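Local structure of putative glycosyl hydrolase (Bacteroides thetaiotaomicron VPI-5482, 3K11) at residues G85-Y88 with S89-A93; W264-A267 with N268-L272; H314-L317 with D318-D321; T329-Y332 with V333-A337. The protein probably acts as a hydrolase of the glycoside hydrolase family 88 kind, with no established substrate. All coordinates share one frame; numbering follows the deposited sequence.

How the contacts relate
Starting from the N terminus, contact 1 (85-93) spans two and a half turns of helix 82-98, contact 2 (264-272) the first turns of helix 265-281, contact 3 (314-321) a reversal between strands 313-314 and 324-325, and contact 4 (329-337) a stretch of helix 326-342. All four are local, follow in series, and neither nest nor cross; contact 3 alone closes a loop. Contact 2 touches the other three: Trp270 meets Val86 of contact 1, the backbone of Ala265 joins that of Gln315 in contact 3, and Ala265 O takes a weak hydrogen bond from Tyr332 OH of contact 4. Leu317 packs on Asn268 and reaches Tyr332, tying the reversal to helices 265-281 and 326-342. Contacts 1 and 4 do not touch.

Contact 1: residues G85-Y88 with S89-A93; sequences GVTY and SALIA
Gly85 O is gripped by two donors: Ser89 N, 3.1 Å away with an N-H...O angle of 171°, and a water that donates to it. That water accepts in turn from Ser89 OG at 2.7 Å, so the hydroxyl reaches the carbonyl one turn back through a bridge. With OG beside its own backbone N (chi1 -83°), serine leans back toward Gly85, and its OG also bonds to Lys156 NZ of helix 148-160. The next bond, Ala90 N to Val86 O, is shorter at 2.8 Å, and the small alanine methyl stays close to the backbone, Ala90 CB lying 3.4 Å from both Val86 O and Thr87 O. Thr87 and Leu91 run side by side, pointing the same way, and meet where Thr87 CG2 comes 3.8 Å from Leu91 CD1; threonine gives this methyl to the apolar contact. Ile92 N bonds to Tyr88 O at 3.1 Å, and the Ile92 CG1 branch folds back against the same oxygen. Tyr88 sends its OH to Leu79 O, and helices 29-45, 101-128, 148-160 and 400-416 all pack on this buried stretch, consistent with the (alpha/alpha)6 barrel of family 88 enzymes.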
loop_
_atom_site.group_PDB
_atom_site.type_symbol
_atom_site.label_atom_id
_atom_site.label_comp_id
_atom_site.label_asym_id
_atom_site.label_seq_id
_atom_site.Cartn_x
_atom_site.Cartn_y
_atom_site.Cartn_z
ATOM N N GLY A 85 27.224 3.597 -21.658
ATOM C CA GLY A 85 27.769 4.762 -20.952
ATOM C C GLY A 85 27.778 4.469 -19.447
ATOM O O GLY A 85 28.774 4.732 -18.731
ATOM N N VAL A 86 26.701 3.876 -18.956
ATOM C CA VAL A 86 26.677 3.513 -17.537
ATOM C C VAL A 86 27.743 2.458 -17.232
ATOM O O VAL A 86 28.507 2.550 -16.235
ATOM C CB VAL A 86 25.260 3.039 -17.090
ATOM C CG1 VAL A 86 25.279 2.683 -15.578
ATOM C CG2 VAL A 86 24.213 4.087 -17.422
ATOM N N THR A 87 27.863 1.457 -18.102
ATOM C CA THR A 87 28.859 0.390 -17.899
ATOM C C THR A 87 30.261 0.963 -17.830
ATOM O O THR A 87 31.082 0.545 -16.987
ATOM C CB THR A 87 28.757 -0.653 -19.007
ATOM O OG1 THR A 87 27.461 -1.262 -18.961
ATOM C CG2 THR A 87 29.872 -1.741 -18.890
ATOM N N TYR A 88 30.563 1.904 -18.719
ATOM C CA TYR A 88 31.905 2.498 -18.699
ATOM C C TYR A 88 32.195 3.229 -17.378
ATOM O O TYR A 88 33.281 3.099 -16.813
ATOM C CB TYR A 88 32.095 3.465 -19.866
ATOM C CG TYR A 88 32.040 2.810 -21.226
ATOM C CD1 TYR A 88 32.862 1.722 -21.536
ATOM C CD2 TYR A 88 31.195 3.296 -22.213
ATOM C CE1 TYR A 88 32.796 1.123 -22.787
ATOM C CE2 TYR A 88 31.126 2.693 -23.466
ATOM C CZ TYR A 88 31.939 1.626 -23.755
ATOM O OH TYR A 88 31.874 1.019 -25.000
ATOM N N SER A 89 31.237 4.029 -16.906
ATOM C CA SER A 89 31.384 4.711 -15.600
ATOM C C SER A 89 31.532 3.715 -14.466
ATOM O O SER A 89 32.362 3.914 -13.563
ATOM C CB SER A 89 30.212 5.692 -15.312
ATOM O OG SER A 89 30.418 6.974 -15.935
ATOM N N ALA A 90 30.739 2.647 -14.507
ATOM C CA ALA A 90 30.836 1.572 -13.507
ATOM C C ALA A 90 32.224 0.967 -13.411
ATOM O O ALA A 90 32.776 0.741 -12.304
ATOM C CB ALA A 90 29.819 0.490 -13.825
ATOM N N LEU A 91 32.797 0.661 -14.570
ATOM C CA LEU A 91 34.125 0.018 -14.632
ATOM C C LEU A 91 35.257 0.944 -14.230
ATOM O O LEU A 91 36.250 0.496 -13.616
ATOM C CB LEU A 91 34.345 -0.558 -16.035
ATOM C CG LEU A 91 33.485 -1.802 -16.336
ATOM C CD1 LEU A 91 33.543 -2.156 -17.846
ATOM C CD2 LEU A 91 33.846 -3.015 -15.410
ATOM N N ILE A 92 35.132 2.236 -14.547
ATOM C CA ILE A 92 36.080 3.225 -14.038
ATOM C C ILE A 92 36.051 3.185 -12.511
ATOM O O ILE A 92 37.080 3.156 -11.832
ATOM C CB ILE A 92 35.760 4.629 -14.571
ATOM C CG1 ILE A 92 36.024 4.718 -16.075
ATOM C CG2 ILE A 92 36.584 5.745 -13.828
ATOM C CD1 ILE A 92 35.324 5.927 -16.735
ATOM N N ALA A 93 34.849 3.149 -11.953
ATOM C CA ALA A 93 34.719 3.104 -10.508
ATOM C C ALA A 93 35.230 1.796 -9.935
ATOM O O ALA A 93 35.915 1.797 -8.899
ATOM C CB ALA A 93 33.247 3.338 -10.078
HETATM O O HOH W 1 28.310 7.541 -17.506
#

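Contact 2: residues W264-A267 with N268-L272; sequences WARA and NGWAL
Asn268 grips Trp264 O, at the N-cap position, twice: through its backbone N at 3.0 Å, the regular helical bond, and through ND2, also at 3.0 Å. The ND2 donor stands 48° out of the carbonyl plane, while the oxygen lies close to the asparagine's own amide plane. The rest of the amide is used as well, OD1 by His299 NE2 and ND2 by Tyr248 O, and such two-sided bonding suits asparagine to this buried place. Gly269 N bonds to Ala265 O at 2.8 Å. Trp270 follows, its indole beside Arg266. Arg266 CG is anti to the backbone N (chi1 177°), which brings it over one face of the five-membered ring, 4.0 Å from the centroid in a CH-pi contact. One water accepts from Trp270 NE1 at 2.8 Å and from Arg266 NE at 3.1 Å, in plane at the edge of both groups; Cys375 O, Val376 O and Ser327 hold the guanidinium's far end. Ala271 N closes on Ala267 O. Around these turns stand helix 202-217 beside Trp270, helix 289-304 beside Ala271, and helix 326-342 beside Asn268 and Gly269, where glycine has no side chain to keep the two helices apart.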
loop_
_atom_site.group_PDB
_atom_site.type_symbol
_atom_site.label_atom_id
_atom_site.label_comp_id
_atom_site.label_asym_id
_atom_site.label_seq_id
_atom_site.Cartn_x
_atom_site.Cartn_y
_atom_site.Cartn_z
ATOM N N TRP A 264 8.185 4.995 -11.663
ATOM C CA TRP A 264 8.901 3.891 -12.279
ATOM C C TRP A 264 10.282 3.743 -11.656
ATOM O O TRP A 264 11.034 4.719 -11.523
ATOM C CB TRP A 264 8.971 4.096 -13.800
ATOM C CG TRP A 264 9.672 3.019 -14.534
ATOM C CD1 TRP A 264 9.517 1.687 -14.355
ATOM C CD2 TRP A 264 10.663 3.183 -15.552
ATOM N NE1 TRP A 264 10.323 1.005 -15.207
ATOM C CE2 TRP A 264 11.058 1.894 -15.951
ATOM C CE3 TRP A 264 11.197 4.282 -16.199
ATOM C CZ2 TRP A 264 11.988 1.670 -16.960
ATOM C CZ3 TRP A 264 12.164 4.063 -17.175
ATOM C CH2 TRP A 264 12.538 2.760 -17.539
ATOM N N ALA A 265 10.603 2.536 -11.222
ATOM C CA ALA A 265 11.855 2.285 -10.458
ATOM C C ALA A 265 13.126 2.619 -11.172
ATOM O O ALA A 265 13.980 3.320 -10.593
ATOM C CB ALA A 265 11.887 0.808 -9.905
ATOM N N ARG A 266 13.296 2.213 -12.435
ATOM C CA ARG A 266 14.575 2.525 -13.060
ATOM C C ARG A 266 14.792 4.029 -13.176
ATOM O O ARG A 266 15.852 4.500 -12.826
ATOM C CB ARG A 266 14.753 1.855 -14.407
ATOM C CG ARG A 266 16.093 2.279 -15.037
ATOM C CD ARG A 266 16.653 1.327 -16.058
ATOM N NE ARG A 266 15.832 1.221 -17.247
ATOM C CZ ARG A 266 15.353 0.084 -17.739
ATOM N NH1 ARG A 266 15.587 -1.087 -17.167
ATOM N NH2 ARG A 266 14.655 0.131 -18.878
ATOM N N ALA A 267 13.796 4.786 -13.607
ATOM C CA ALA A 267 13.969 6.235 -13.769
ATOM C C ALA A 267 14.152 6.880 -12.403
ATOM O O ALA A 267 14.874 7.859 -12.276
ATOM C CB ALA A 267 12.787 6.867 -14.550
ATOM N N ASN A 268 13.519 6.340 -11.353
ATOM C CA ASN A 268 13.805 6.826 -10.014
ATOM C C ASN A 268 15.240 6.534 -9.651
ATOM O O ASN A 268 15.920 7.376 -9.059
ATOM C CB ASN A 268 12.826 6.241 -8.987
ATOM C CG ASN A 268 11.645 7.169 -8.771
ATOM O OD1 ASN A 268 11.683 8.013 -7.848
ATOM N ND2 ASN A 268 10.634 7.104 -9.676
ATOM N N GLY A 269 15.769 5.401 -10.125
ATOM C CA GLY A 269 17.199 5.129 -9.993
ATOM C C GLY A 269 18.028 6.171 -10.725
ATOM O O GLY A 269 18.994 6.697 -10.183
ATOM N N TRP A 270 17.676 6.498 -11.948
ATOM C CA TRP A 270 18.412 7.517 -12.675
ATOM C C TRP A 270 18.452 8.859 -11.925
ATOM O O TRP A 270 19.458 9.523 -11.924
ATOM C CB TRP A 270 17.813 7.728 -14.053
ATOM C CG TRP A 270 17.963 6.586 -15.023
ATOM C CD1 TRP A 270 17.054 6.226 -16.012
ATOM C CD2 TRP A 270 19.052 5.665 -15.136
ATOM N NE1 TRP A 270 17.531 5.155 -16.689
ATOM C CE2 TRP A 270 18.741 4.785 -16.172
ATOM C CE3 TRP A 270 20.256 5.497 -14.459
ATOM C CZ2 TRP A 270 19.573 3.755 -16.541
ATOM C CZ3 TRP A 270 21.093 4.457 -14.837
ATOM C CH2 TRP A 270 20.729 3.592 -15.860
ATOM N N ALA A 271 17.371 9.239 -11.254
ATOM C CA ALA A 271 17.296 10.502 -10.506
ATOM C C ALA A 271 18.199 10.426 -9.269
ATOM O O ALA A 271 18.856 11.403 -8.894
ATOM C CB ALA A 271 15.852 10.774 -10.044
ATOM N N LEU A 272 18.220 9.270 -8.616
ATOM C CA LEU A 272 19.085 9.072 -7.428
ATOM C C LEU A 272 20.549 9.106 -7.832
ATOM O O LEU A 272 21.394 9.721 -7.157
ATOM C CB LEU A 272 18.720 7.739 -6.740
ATOM C CG LEU A 272 19.140 7.597 -5.249
ATOM C CD1 LEU A 272 18.463 8.654 -4.319
ATOM C CD2 LEU A 272 18.878 6.167 -4.765
HETATM O O HOH W 2 15.990 3.925 -18.686
#

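Contact 3: residues H314-L317 with D318-D321; sequences HQLL and DCND
Hydrogen bonding across the turn comes down to one bond, from Cys319 N to Leu316 O at 3.0 Å, which closes a type I beta turn. The donor stands 52° out of the carbonyl plane. Ser322 steadies the turn from outside, its OG bonding to both Leu316 N and Cys319 O, while its backbone O takes His314 ND1 and so fixes the rotation of that ring. The ring contact belongs to His314. Asn320 CA sits over the centre of its imidazole, 3.6 Å from the centroid and only 9° off the normal, a CH-pi contact in which a flat ring covers the backbone. The apolar contact joins Leu316 CB to Cys319 CB at 3.8 Å, with Cys319 SG lying equally near the leucine CB; the apolar leucine and the short cysteine side chain meet at the ends of the turn, which the turn brings close together. Two polar side chains have partners outside the turn: Asp318 forms a salt bridge with Lys245, and Asn320, its CG in the crowded position (chi1 79°), bonds through its amide to Asn320 of two neighbouring subunits, one by ND2 and the other by OD1. The reversal leads from strand 313-314 toward strand 324-325, with Leu317 against helix 265-281 and both Leu316 and Cys319 against helix 384-388.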
loop_
_atom_site.group_PDB
_atom_site.type_symbol
_atom_site.label_atom_id
_atom_site.label_comp_id
_atom_site.label_asym_id
_atom_site.label_seq_id
_atom_site.Cartn_x
_atom_site.Cartn_y
_atom_site.Cartn_z
ATOM N N HIS A 314 10.146 -2.632 -6.435
ATOM C CA HIS A 314 9.076 -2.870 -7.381
ATOM C C HIS A 314 9.141 -1.908 -8.590
ATOM O O HIS A 314 9.437 -0.699 -8.436
ATOM C CB HIS A 314 7.731 -2.718 -6.695
ATOM C CG HIS A 314 7.455 -3.733 -5.638
ATOM N ND1 HIS A 314 6.869 -4.956 -5.914
ATOM C CD2 HIS A 314 7.667 -3.705 -4.296
ATOM C CE1 HIS A 314 6.736 -5.632 -4.778
ATOM N NE2 HIS A 314 7.221 -4.906 -3.784
ATOM N N GLN A 315 8.766 -2.446 -9.760
ATOM C CA GLN A 315 8.739 -1.744 -11.075
ATOM C C GLN A 315 8.066 -0.376 -10.978
ATOM O O GLN A 315 8.559 0.606 -11.510
ATOM C CB GLN A 315 8.015 -2.633 -12.075
ATOM C CG GLN A 315 7.611 -2.034 -13.379
ATOM C CD GLN A 315 8.704 -1.841 -14.341
ATOM O OE1 GLN A 315 9.889 -1.795 -13.981
ATOM N NE2 GLN A 315 8.327 -1.695 -15.610
ATOM N N LEU A 316 6.904 -0.336 -10.318
ATOM C CA LEU A 316 6.324 0.944 -9.836
ATOM C C LEU A 316 6.564 0.894 -8.333
ATOM O O LEU A 316 6.046 0.012 -7.636
ATOM C CB LEU A 316 4.840 1.084 -10.145
ATOM C CG LEU A 316 4.526 1.333 -11.648
ATOM C CD1 LEU A 316 3.000 1.501 -11.902
ATOM C CD2 LEU A 316 5.333 2.520 -12.232
ATOM N N LEU A 317 7.341 1.845 -7.824
ATOM C CA LEU A 317 7.930 1.710 -6.487
ATOM C C LEU A 317 6.921 1.577 -5.391
ATOM O O LEU A 317 7.128 0.806 -4.404
ATOM C CB LEU A 317 8.832 2.870 -6.189
ATOM C CG LEU A 317 10.174 2.941 -6.920
ATOM C CD1 LEU A 317 10.784 4.352 -6.741
ATOM C CD2 LEU A 317 11.154 1.828 -6.444
ATOM N N ASP A 318 5.808 2.311 -5.578
ATOM C CA ASP A 318 4.752 2.408 -4.580
ATOM C C ASP A 318 3.573 1.508 -4.882
ATOM O O ASP A 318 2.477 1.701 -4.331
ATOM C CB ASP A 318 4.286 3.863 -4.414
ATOM C CG ASP A 318 3.800 4.491 -5.706
ATOM O OD1 ASP A 318 4.107 3.942 -6.795
ATOM O OD2 ASP A 318 3.128 5.555 -5.619
ATOM N N CYS A 319 3.813 0.496 -5.719
ATOM C CA CYS A 319 2.792 -0.500 -6.098
ATOM C C CYS A 319 3.395 -1.866 -5.799
ATOM O O CYS A 319 4.153 -2.405 -6.610
ATOM C CB CYS A 319 2.455 -0.383 -7.588
ATOM S SG CYS A 319 1.683 1.197 -7.956
ATOM N N ASN A 320 3.078 -2.422 -4.616
ATOM C CA ASN A 320 3.735 -3.654 -4.174
ATOM C C ASN A 320 3.254 -4.921 -4.894
ATOM O O ASN A 320 3.747 -6.010 -4.619
ATOM C CB ASN A 320 3.762 -3.783 -2.640
ATOM C CG ASN A 320 2.476 -4.253 -2.049
ATOM O OD1 ASN A 320 1.508 -4.480 -2.763
ATOM N ND2 ASN A 320 2.478 -4.495 -0.725
ATOM N N ASP A 321 2.314 -4.751 -5.825
ATOM C CA ASP A 321 1.829 -5.813 -6.687
ATOM C C ASP A 321 2.462 -5.765 -8.057
ATOM O O ASP A 321 2.075 -6.536 -8.952
ATOM C CB ASP A 321 0.289 -5.839 -6.759
ATOM C CG ASP A 321 -0.327 -4.563 -7.317
ATOM O OD1 ASP A 321 0.403 -3.547 -7.412
ATOM O OD2 ASP A 321 -1.562 -4.584 -7.638
#

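Contact 4: residues T329-Y332 with V333-A337; sequences TAIY and VYCLA
Ile331 and Cys335, one turn apart, meet through branches that lean toward each other. CG2 of Ile331 lies opposite its own backbone N and reaches forward along the helix, while Cys335 SG stays beside its backbone N (chi1 -69°) and leans back, bringing CG2 and SG to 4.0 Å. The backbone bond between the same residues, Cys335 N to Ile331 O, is 2.9 Å and lies in the carbonyl plane. Val333 places its CG2 branch 3.3 Å from Thr329 O, next to the Val333 N to Thr329 O bond. The setting is a buried stretch of helix 326-342, flanked by helices 347-362 and 400-416 and by helix 265-281, whose Leu272 packs against the CB of the short Cys335, as expected in the (alpha/alpha)6 barrel of this family. Tyr334 takes the other course: CG is turned away from the backbone N (chi1 164°), so its ring heads out to Trp405 and His338; its CB is 3.5 Å from Ile331 O, which lies near the ring plane at the edge. Leu336 folds back instead, CG lying 3.2 Å from Tyr332 O, the same oxygen that accepts Leu336 N at 2.9 Å. The ring of Tyr332 meets Trp313 edge-to-face, and Thr329 OG1 bonds to Glu325 O and Trp313 N.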
loop_
_atom_site.group_PDB
_atom_site.type_symbol
_atom_site.label_atom_id
_atom_site.label_comp_id
_atom_site.label_asym_id
_atom_site.label_seq_id
_atom_site.Cartn_x
_atom_site.Cartn_y
_atom_site.Cartn_z
ATOM N N THR A 329 17.037 -1.909 -8.751
ATOM C CA THR A 329 17.561 -2.399 -7.492
ATOM C C THR A 329 19.054 -2.204 -7.419
ATOM O O THR A 329 19.580 -1.684 -6.408
ATOM C CB THR A 329 17.183 -3.883 -7.271
ATOM O OG1 THR A 329 15.750 -4.002 -7.228
ATOM C CG2 THR A 329 17.788 -4.418 -5.972
ATOM N N ALA A 330 19.745 -2.547 -8.505
ATOM C CA ALA A 330 21.201 -2.371 -8.550
ATOM C C ALA A 330 21.608 -0.891 -8.428
ATOM O O ALA A 330 22.579 -0.550 -7.732
ATOM C CB ALA A 330 21.793 -2.980 -9.866
ATOM N N ILE A 331 20.934 -0.037 -9.181
ATOM C CA ILE A 331 21.169 1.401 -9.103
ATOM C C ILE A 331 21.017 1.894 -7.640
ATOM O O ILE A 331 21.907 2.617 -7.144
ATOM C CB ILE A 331 20.246 2.235 -10.012
ATOM C CG1 ILE A 331 20.470 1.930 -11.512
ATOM C CG2 ILE A 331 20.463 3.745 -9.732
ATOM C CD1 ILE A 331 19.265 2.383 -12.434
ATOM N N TYR A 332 19.945 1.514 -6.960
ATOM C CA TYR A 332 19.760 1.935 -5.580
ATOM C C TYR A 332 20.867 1.449 -4.684
ATOM O O TYR A 332 21.337 2.183 -3.797
ATOM C CB TYR A 332 18.440 1.491 -5.001
ATOM C CG TYR A 332 17.236 1.990 -5.793
ATOM C CD1 TYR A 332 17.188 3.282 -6.309
ATOM C CD2 TYR A 332 16.128 1.198 -5.962
ATOM C CE1 TYR A 332 16.071 3.728 -7.015
ATOM C CE2 TYR A 332 14.998 1.645 -6.673
ATOM C CZ TYR A 332 14.994 2.899 -7.204
ATOM O OH TYR A 332 13.904 3.349 -7.938
ATOM N N VAL A 333 21.265 0.206 -4.865
ATOM C CA VAL A 333 22.391 -0.340 -4.054
ATOM C C VAL A 333 23.649 0.522 -4.258
ATOM O O VAL A 333 24.332 0.854 -3.294
ATOM C CB VAL A 333 22.675 -1.825 -4.397
ATOM C CG1 VAL A 333 23.989 -2.340 -3.754
ATOM C CG2 VAL A 333 21.464 -2.717 -3.941
ATOM N N TYR A 334 23.970 0.837 -5.506
ATOM C CA TYR A 334 25.119 1.691 -5.769
ATOM C C TYR A 334 24.942 3.013 -5.034
ATOM O O TYR A 334 25.862 3.494 -4.376
ATOM C CB TYR A 334 25.356 1.991 -7.258
ATOM C CG TYR A 334 26.293 3.177 -7.389
ATOM C CD1 TYR A 334 27.658 3.039 -7.150
ATOM C CD2 TYR A 334 25.818 4.456 -7.676
ATOM C CE1 TYR A 334 28.494 4.132 -7.209
ATOM C CE2 TYR A 334 26.671 5.576 -7.706
ATOM C CZ TYR A 334 28.004 5.388 -7.481
ATOM O OH TYR A 334 28.882 6.447 -7.535
ATOM N N CYS A 335 23.798 3.656 -5.238
ATOM C CA CYS A 335 23.627 4.978 -4.663
ATOM C C CYS A 335 23.757 4.979 -3.153
ATOM O O CYS A 335 24.306 5.900 -2.580
ATOM C CB CYS A 335 22.280 5.549 -5.019
ATOM S SG CYS A 335 22.199 5.928 -6.811
ATOM N N LEU A 336 23.176 3.973 -2.521
ATOM C CA LEU A 336 23.181 3.899 -1.066
ATOM C C LEU A 336 24.572 3.629 -0.535
ATOM O O LEU A 336 25.035 4.327 0.390
ATOM C CB LEU A 336 22.176 2.858 -0.585
ATOM C CG LEU A 336 20.699 3.143 -0.800
ATOM C CD1 LEU A 336 19.869 1.854 -0.507
ATOM C CD2 LEU A 336 20.185 4.421 -0.006
ATOM N N ALA A 337 25.283 2.667 -1.129
ATOM C CA ALA A 337 26.661 2.369 -0.687
ATOM C C ALA A 337 27.542 3.599 -0.888
ATOM O O ALA A 337 28.372 3.932 -0.025
ATOM C CB ALA A 337 27.207 1.175 -1.455
#